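Local coordinates for protein diadenosine tetraphosphatase, putative (Trypanosoma brucei, PDB 2QJC) that probably hydrolyses phosphate esters or anhydrides such as diadenosine tetraphosphate, as a manganese-binding member of the calcineurin-like metallophosphoesterases, at residues Q45-N58 and L70-D83. Numbering follows the deposited sequence.
Sequences QGSDTLVAVGDLVN and LKRLGAYSVLGNHD. With MN (manganese (II) ion), chain B; PO4 (phosphate ion), chain D.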
ATOM      1  N   GLN A  45      -9.392   2.242  18.202  1.00 42.68           N
ATOM      2  CA  GLN A  45      -8.329   1.320  18.579  1.00 44.16           C
ATOM      3  C   GLN A  45      -8.895   0.134  19.356  1.00 43.48           C
ATOM      4  O   GLN A  45      -9.844   0.279  20.124  1.00 43.76           O
ATOM      5  CB  GLN A  45      -7.288   2.055  19.431  1.00 45.13           C
ATOM      6  CG  GLN A  45      -5.921   1.391  19.464  1.00 47.55           C
ATOM      7  CD  GLN A  45      -4.882   2.251  20.162  1.00 49.77           C
ATOM      8  OE1 GLN A  45      -4.861   3.473  19.998  1.00 48.95           O
ATOM      9  NE2 GLN A  45      -4.004   1.617  20.933  1.00 49.79           N
ATOM     10  N   GLY A  46      -8.310  -1.041  19.158  1.00 43.68           N
ATOM     11  CA  GLY A  46      -8.788  -2.223  19.852  1.00 43.52           C
ATOM     12  C   GLY A  46      -9.969  -2.858  19.140  1.00 43.46           C
ATOM     13  O   GLY A  46     -10.223  -4.051  19.293  1.00 43.80           O
ATOM     14  N   SER A  47     -10.695  -2.055  18.369  1.00 44.19           N
ATOM     15  CA  SER A  47     -11.851  -2.536  17.619  1.00 43.83           C
ATOM     16  C   SER A  47     -11.513  -2.693  16.144  1.00 42.36           C
ATOM     17  O   SER A  47     -11.523  -3.802  15.608  1.00 43.00           O
ATOM     18  CB  SER A  47     -13.028  -1.568  17.765  1.00 45.34           C
ATOM     19  OG  SER A  47     -13.514  -1.552  19.094  1.00 50.99           O
ATOM     20  N   ASP A  48     -11.224  -1.577  15.483  1.00 40.65           N
ATOM     21  CA  ASP A  48     -10.884  -1.610  14.066  1.00 37.36           C
ATOM     22  C   ASP A  48      -9.460  -2.104  13.855  1.00 35.68           C
ATOM     23  O   ASP A  48      -8.640  -2.103  14.776  1.00 33.65           O
ATOM     24  CB  ASP A  48     -11.012  -0.219  13.436  1.00 36.75           C
ATOM     25  CG  ASP A  48     -12.368   0.405  13.670  1.00 36.07           C
ATOM     26  OD1 ASP A  48     -13.374  -0.315  13.523  1.00 36.23           O
ATOM     27  OD2 ASP A  48     -12.428   1.614  13.984  1.00 34.85           O
ATOM     28  N   THR A  49      -9.182  -2.529  12.628  1.00 33.95           N
ATOM     29  CA  THR A  49      -7.859  -2.995  12.253  1.00 31.76           C
ATOM     30  C   THR A  49      -7.417  -2.060  11.139  1.00 31.45           C
ATOM     31  O   THR A  49      -8.199  -1.737  10.241  1.00 31.39           O
ATOM     32  CB  THR A  49      -7.903  -4.428  11.723  1.00 32.65           C
ATOM     33  OG1 THR A  49      -8.527  -5.269  12.698  1.00 34.80           O
ATOM     34  CG2 THR A  49      -6.496  -4.944  11.456  1.00 31.86           C
ATOM     35  N   LEU A  50      -6.174  -1.607  11.207  1.00 29.48           N
ATOM     36  CA  LEU A  50      -5.653  -0.695  10.199  1.00 29.06           C
ATOM     37  C   LEU A  50      -4.609  -1.406   9.338  1.00 25.71           C
ATOM     38  O   LEU A  50      -3.763  -2.137   9.855  1.00 22.79           O
ATOM     39  CB  LEU A  50      -5.034   0.527  10.888  1.00 31.93           C
ATOM     40  CG  LEU A  50      -4.454   1.635  10.004  1.00 36.70           C
ATOM     41  CD1 LEU A  50      -5.517   2.158   9.028  1.00 37.10           C
ATOM     42  CD2 LEU A  50      -3.951   2.763  10.898  1.00 36.89           C
ATOM     43  N   VAL A  51      -4.689  -1.210   8.026  1.00 23.62           N
ATOM     44  CA  VAL A  51      -3.730  -1.825   7.103  1.00 24.08           C
ATOM     45  C   VAL A  51      -3.265  -0.805   6.058  1.00 22.02           C
ATOM     46  O   VAL A  51      -4.085  -0.229   5.348  1.00 23.08           O
ATOM     47  CB  VAL A  51      -4.353  -3.036   6.355  1.00 24.59           C
ATOM     48  CG1 VAL A  51      -3.301  -3.725   5.517  1.00 25.68           C
ATOM     49  CG2 VAL A  51      -4.971  -4.011   7.344  1.00 26.13           C
ATOM     50  N   ALA A  52      -1.956  -0.580   5.973  1.00 21.10           N
ATOM     51  CA  ALA A  52      -1.393   0.353   4.995  1.00 21.17           C
ATOM     52  C   ALA A  52      -0.968  -0.383   3.724  1.00 21.67           C
ATOM     53  O   ALA A  52      -0.664  -1.573   3.764  1.00 22.50           O
ATOM     54  CB  ALA A  52      -0.194   1.075   5.593  1.00 20.62           C
ATOM     55  N   VAL A  53      -0.944   0.324   2.597  1.00 24.03           N
ATOM     56  CA  VAL A  53      -0.539  -0.279   1.328  1.00 21.24           C
ATOM     57  C   VAL A  53       0.976  -0.135   1.103  1.00 22.16           C
ATOM     58  O   VAL A  53       1.509  -0.537   0.067  1.00 20.34           O
ATOM     59  CB  VAL A  53      -1.285   0.352   0.120  1.00 20.96           C
ATOM     60  CG1 VAL A  53      -2.804   0.178   0.289  1.00 22.18           C
ATOM     61  CG2 VAL A  53      -0.898   1.825  -0.036  1.00 18.90           C
ATOM     62  N   GLY A  54       1.670   0.439   2.081  1.00 22.77           N
ATOM     63  CA  GLY A  54       3.105   0.598   1.942  1.00 21.99           C
ATOM     64  C   GLY A  54       3.505   1.992   1.511  1.00 22.94           C
ATOM     65  O   GLY A  54       2.646   2.830   1.241  1.00 22.21           O
ATOM     66  N   ASP A  55       4.812   2.229   1.420  1.00 23.03           N
ATOM     67  CA  ASP A  55       5.337   3.539   1.050  1.00 24.01           C
ATOM     68  C   ASP A  55       5.005   4.465   2.211  1.00 24.27           C
ATOM     69  O   ASP A  55       4.355   5.501   2.055  1.00 26.42           O
ATOM     70  CB  ASP A  55       4.704   4.039  -0.259  1.00 20.26           C
ATOM     71  CG  ASP A  55       5.595   3.797  -1.470  1.00 21.41           C
ATOM     72  OD1 ASP A  55       6.517   2.957  -1.381  1.00 20.59           O
ATOM     73  OD2 ASP A  55       5.371   4.446  -2.518  1.00 16.48           O
ATOM     74  N   LEU A  56       5.464   4.055   3.388  1.00 26.13           N
ATOM     75  CA  LEU A  56       5.252   4.794   4.622  1.00 27.58           C
ATOM     76  C   LEU A  56       6.219   5.967   4.755  1.00 28.23           C
ATOM     77  O   LEU A  56       5.935   6.949   5.450  1.00 27.92           O
ATOM     78  CB  LEU A  56       5.455   3.856   5.809  1.00 27.72           C
ATOM     79  CG  LEU A  56       4.816   2.475   5.674  1.00 26.01           C
ATOM     80  CD1 LEU A  56       5.096   1.662   6.929  1.00 25.81           C
ATOM     81  CD2 LEU A  56       3.313   2.631   5.438  1.00 24.99           C
ATOM     82  N   VAL A  57       7.353   5.862   4.069  1.00 27.48           N
ATOM     83  CA  VAL A  57       8.396   6.878   4.149  1.00 30.24           C
ATOM     84  C   VAL A  57       8.716   7.647   2.863  1.00 30.68           C
ATOM     85  O   VAL A  57       8.110   7.435   1.804  1.00 29.79           O
ATOM     86  CB  VAL A  57       9.707   6.238   4.644  1.00 30.75           C
ATOM     87  CG1 VAL A  57       9.422   5.328   5.840  1.00 30.95           C
ATOM     88  CG2 VAL A  57      10.350   5.435   3.517  1.00 32.36           C
ATOM     89  N   ASN A  58       9.691   8.545   2.991  1.00 31.44           N
ATOM     90  CA  ASN A  58      10.184   9.373   1.895  1.00 31.92           C
ATOM     91  C   ASN A  58       9.190  10.429   1.412  1.00 32.44           C
ATOM     92  O   ASN A  58       7.971  10.241   1.486  1.00 29.74           O
ATOM     93  CB  ASN A  58      10.619   8.475   0.730  1.00 33.18           C
ATOM     94  CG  ASN A  58      11.626   9.150  -0.191  1.00 36.50           C
ATOM     95  OD1 ASN A  58      12.417   9.990   0.240  1.00 36.98           O
ATOM     96  ND2 ASN A  58      11.617   8.763  -1.459  1.00 34.62           N
ATOM     97  N   LEU A  70       1.964   3.951  13.488  1.00 37.24           N
ATOM     98  CA  LEU A  70       1.414   2.672  13.056  1.00 39.10           C
ATOM     99  C   LEU A  70       1.818   1.557  14.017  1.00 39.85           C
ATOM    100  O   LEU A  70       1.026   0.649  14.296  1.00 39.56           O
ATOM    101  CB  LEU A  70       1.879   2.349  11.632  1.00 39.82           C
ATOM    102  CG  LEU A  70       1.370   3.346  10.584  1.00 40.93           C
ATOM    103  CD1 LEU A  70       2.003   3.064   9.232  1.00 40.80           C
ATOM    104  CD2 LEU A  70      -0.151   3.263  10.503  1.00 40.42           C
ATOM    105  N   LYS A  71       3.045   1.633  14.527  1.00 40.83           N
ATOM    106  CA  LYS A  71       3.548   0.636  15.471  1.00 42.52           C
ATOM    107  C   LYS A  71       2.761   0.649  16.787  1.00 43.31           C
ATOM    108  O   LYS A  71       2.296  -0.393  17.247  1.00 41.75           O
ATOM    109  CB  LYS A  71       5.031   0.881  15.763  1.00 44.40           C
ATOM    110  CG  LYS A  71       5.632  -0.058  16.802  1.00 45.06           C
ATOM    111  CD  LYS A  71       7.115   0.238  17.003  1.00 49.58           C
ATOM    112  CE  LYS A  71       7.713  -0.572  18.149  1.00 50.26           C
ATOM    113  NZ  LYS A  71       7.528  -2.043  17.980  1.00 50.33           N
ATOM    114  N   ARG A  72       2.612   1.828  17.389  1.00 44.27           N
ATOM    115  CA  ARG A  72       1.885   1.940  18.650  1.00 45.56           C
ATOM    116  C   ARG A  72       0.423   1.533  18.478  1.00 44.47           C
ATOM    117  O   ARG A  72      -0.219   1.093  19.432  1.00 44.80           O
ATOM    118  CB  ARG A  72       1.971   3.373  19.200  1.00 48.19           C
ATOM    119  CG  ARG A  72       1.070   4.381  18.495  1.00 53.58           C
ATOM    120  CD  ARG A  72       1.724   5.762  18.404  1.00 58.15           C
ATOM    121  NE  ARG A  72       1.612   6.568  19.620  1.00 60.60           N
ATOM    122  CZ  ARG A  72       0.473   7.082  20.078  1.00 62.70           C
ATOM    123  NH1 ARG A  72      -0.666   6.871  19.428  1.00 61.30           N
ATOM    124  NH2 ARG A  72       0.475   7.834  21.172  1.00 63.74           N
ATOM    125  N   LEU A  73      -0.102   1.676  17.264  1.00 43.41           N
ATOM    126  CA  LEU A  73      -1.493   1.315  16.990  1.00 41.67           C
ATOM    127  C   LEU A  73      -1.691  -0.163  16.687  1.00 39.15           C
ATOM    128  O   LEU A  73      -2.822  -0.638  16.611  1.00 40.37           O
ATOM    129  CB  LEU A  73      -2.043   2.136  15.821  1.00 41.23           C
ATOM    130  CG  LEU A  73      -2.311   3.614  16.094  1.00 42.20           C
ATOM    131  CD1 LEU A  73      -2.824   4.277  14.827  1.00 41.11           C
ATOM    132  CD2 LEU A  73      -3.325   3.755  17.224  1.00 42.80           C
ATOM    133  N   GLY A  74      -0.593  -0.889  16.520  1.00 37.89           N
ATOM    134  CA  GLY A  74      -0.689  -2.307  16.211  1.00 36.58           C
ATOM    135  C   GLY A  74      -1.128  -2.515  14.770  1.00 34.32           C
ATOM    136  O   GLY A  74      -1.556  -3.603  14.386  1.00 33.20           O
ATOM    137  N   ALA A  75      -1.002  -1.460  13.972  1.00 32.55           N
ATOM    138  CA  ALA A  75      -1.392  -1.481  12.564  1.00 30.66           C
ATOM    139  C   ALA A  75      -0.522  -2.359  11.668  1.00 29.83           C
ATOM    140  O   ALA A  75       0.672  -2.548  11.921  1.00 29.39           O
ATOM    141  CB  ALA A  75      -1.402  -0.056  12.018  1.00 28.23           C
ATOM    142  N   TYR A  76      -1.138  -2.885  10.610  1.00 28.70           N
ATOM    143  CA  TYR A  76      -0.450  -3.723   9.628  1.00 27.36           C
ATOM    144  C   TYR A  76      -0.074  -2.886   8.406  1.00 26.71           C
ATOM    145  O   TYR A  76      -0.537  -1.758   8.241  1.00 25.51           O
ATOM    146  CB  TYR A  76      -1.364  -4.859   9.161  1.00 28.45           C
ATOM    147  CG  TYR A  76      -1.504  -5.997  10.139  1.00 31.38           C
ATOM    148  CD1 TYR A  76      -0.581  -7.042  10.157  1.00 29.64           C
ATOM    149  CD2 TYR A  76      -2.562  -6.032  11.048  1.00 30.92           C
ATOM    150  CE1 TYR A  76      -0.710  -8.100  11.056  1.00 33.00           C
ATOM    151  CE2 TYR A  76      -2.700  -7.086  11.957  1.00 32.43           C
ATOM    152  CZ  TYR A  76      -1.772  -8.114  11.953  1.00 32.22           C
ATOM    153  OH  TYR A  76      -1.896  -9.150  12.852  1.00 34.26           O
ATOM    154  N   SER A  77       0.760  -3.455   7.548  1.00 27.38           N
ATOM    155  CA  SER A  77       1.172  -2.788   6.320  1.00 25.78           C
ATOM    156  C   SER A  77       1.970  -3.723   5.441  1.00 26.67           C
ATOM    157  O   SER A  77       2.700  -4.588   5.943  1.00 26.12           O
ATOM    158  CB  SER A  77       2.038  -1.567   6.619  1.00 26.22           C
ATOM    159  OG  SER A  77       2.485  -0.980   5.409  1.00 21.57           O
ATOM    160  N   VAL A  78       1.820  -3.581   4.126  1.00 24.55           N
ATOM    161  CA  VAL A  78       2.635  -4.396   3.249  1.00 23.38           C
ATOM    162  C   VAL A  78       3.830  -3.520   2.922  1.00 22.68           C
ATOM    163  O   VAL A  78       3.864  -2.333   3.287  1.00 20.55           O
ATOM    164  CB  VAL A  78       1.890  -4.860   1.953  1.00 19.41           C
ATOM    165  CG1 VAL A  78       0.860  -5.922   2.323  1.00 18.12           C
ATOM    166  CG2 VAL A  78       1.232  -3.679   1.230  1.00 18.17           C
ATOM    167  N   LEU A  79       4.820  -4.107   2.260  1.00 24.80           N
ATOM    168  CA  LEU A  79       6.035  -3.383   1.908  1.00 24.53           C
ATOM    169  C   LEU A  79       5.904  -2.626   0.594  1.00 25.96           C
ATOM    170  O   LEU A  79       5.522  -3.211  -0.423  1.00 24.96           O
ATOM    171  CB  LEU A  79       7.201  -4.364   1.816  1.00 26.49           C
ATOM    172  CG  LEU A  79       8.603  -3.775   1.638  1.00 27.27           C
ATOM    173  CD1 LEU A  79       8.927  -2.853   2.812  1.00 25.92           C
ATOM    174  CD2 LEU A  79       9.614  -4.912   1.556  1.00 27.79           C
ATOM    175  N   GLY A  80       6.208  -1.327   0.626  1.00 24.90           N
ATOM    176  CA  GLY A  80       6.144  -0.505  -0.578  1.00 25.36           C
ATOM    177  C   GLY A  80       7.517  -0.473  -1.239  1.00 27.66           C
ATOM    178  O   GLY A  80       8.487  -0.931  -0.635  1.00 28.18           O
ATOM    179  N   ASN A  81       7.639   0.043  -2.461  1.00 27.80           N
ATOM    180  CA  ASN A  81       8.964   0.033  -3.081  1.00 27.40           C
ATOM    181  C   ASN A  81       9.907   1.088  -2.517  1.00 26.27           C
ATOM    182  O   ASN A  81      11.120   0.951  -2.630  1.00 25.94           O
ATOM    183  CB  ASN A  81       8.886   0.142  -4.615  1.00 29.11           C
ATOM    184  CG  ASN A  81       8.265   1.424  -5.081  1.00 29.68           C
ATOM    185  OD1 ASN A  81       8.820   2.121  -5.937  1.00 32.59           O
ATOM    186  ND2 ASN A  81       7.101   1.746  -4.536  1.00 30.15           N
ATOM    187  N   HIS A  82       9.360   2.138  -1.911  1.00 27.40           N
ATOM    188  CA  HIS A  82      10.205   3.160  -1.303  1.00 27.78           C
ATOM    189  C   HIS A  82      10.698   2.621   0.031  1.00 27.09           C
ATOM    190  O   HIS A  82      11.813   2.920   0.463  1.00 26.51           O
ATOM    191  CB  HIS A  82       9.432   4.457  -1.105  1.00 27.95           C
ATOM    192  CG  HIS A  82       9.377   5.313  -2.332  1.00 30.94           C
ATOM    193  ND1 HIS A  82      10.317   6.285  -2.603  1.00 31.11           N
ATOM    194  CD2 HIS A  82       8.506   5.328  -3.369  1.00 28.76           C
ATOM    195  CE1 HIS A  82      10.025   6.866  -3.754  1.00 33.21           C
ATOM    196  NE2 HIS A  82       8.930   6.303  -4.238  1.00 32.95           N
ATOM    197  N   ASP A  83       9.858   1.828   0.689  1.00 27.43           N
ATOM    198  CA  ASP A  83      10.245   1.218   1.951  1.00 28.74           C
ATOM    199  C   ASP A  83      11.363   0.232   1.631  1.00 29.57           C
ATOM    200  O   ASP A  83      12.386   0.182   2.323  1.00 29.55           O
ATOM    201  CB  ASP A  83       9.086   0.439   2.575  1.00 31.12           C
ATOM    202  CG  ASP A  83       7.871   1.298   2.851  1.00 30.49           C
ATOM    203  OD1 ASP A  83       8.036   2.435   3.344  1.00 29.06           O
ATOM    204  OD2 ASP A  83       6.746   0.817   2.591  1.00 32.10           O
TER
HETATM  205 MN    MN B 400       4.184   5.937  -3.398  1.00 31.95          MN
HETATM  206  P   PO4 D 500       5.748   6.330  -6.407  1.00 47.08           P
HETATM  207  O1  PO4 D 500       4.878   7.695  -6.243  1.00 46.07           O
HETATM  208  O2  PO4 D 500       5.232   5.588  -7.712  1.00 45.97           O
HETATM  209  O3  PO4 D 500       7.246   6.720  -6.554  1.00 47.54           O
HETATM  210  O4  PO4 D 500       5.508   5.430  -5.161  1.00 47.40           O
HETATM  211  O   HOH W   1       2.963   7.530  -4.399  1.00 23.50           O
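Asp55 and His82 meet beside a manganese ion, and the two oxygens of the aspartate divide the work. OD2 of Asp55 binds the metal at 2.1 Å, while OD1 accepts the backbone N-H of His82, 3.0 Å from OD1 to N and nearly along the C-O axis. The carboxylate and the imidazole are turned 73° apart. With CG anti to its carbonyl carbon (chi1 -83°), the His82 ring presents its edge to a phosphate, and NE2 donates to phosphate O3, 2.9 Å away; O4 of the same phosphate is itself a ligand of the metal.

A second aspartate, Asp83, holds the loop through its backbone N-H groups. Asp83 OD2 takes the N-H of Asp55 at 2.7 Å from above the carboxylate plane and, on its anti side, that of Gly80, the N-cap residue of helix 81-91; OD1 receives Leu56 N at 3.0 Å through its syn lone pair. Three backbone N-H groups thus hold this buried carboxylate, and the metal-binding turn is tied to the helix start. Gly54 CA passes 3.3 Å from Val78 O, and Gly54 and Gly80 lie next to each other across the contact.

Upstream, strands 49-52 and 76-77 run parallel, with Tyr76 N bonded to Leu50 O and Ala52 N to Tyr76 O. Leu50 CD2 meets Leu70 CD2 at 3.9 Å, the two side chains crossing at about a right angle. Asp26 and His28 complete the protein ligands of this manganese, and Asp55 with Asn81, His141 and His204 binds the second. This beta-alpha-beta unit, carrying Asp55 on the loop after strand 49-52 and Asn81 at the start of the helix that follows strand 76-77, is characteristic of the dinuclear metallophosphoesterase fold.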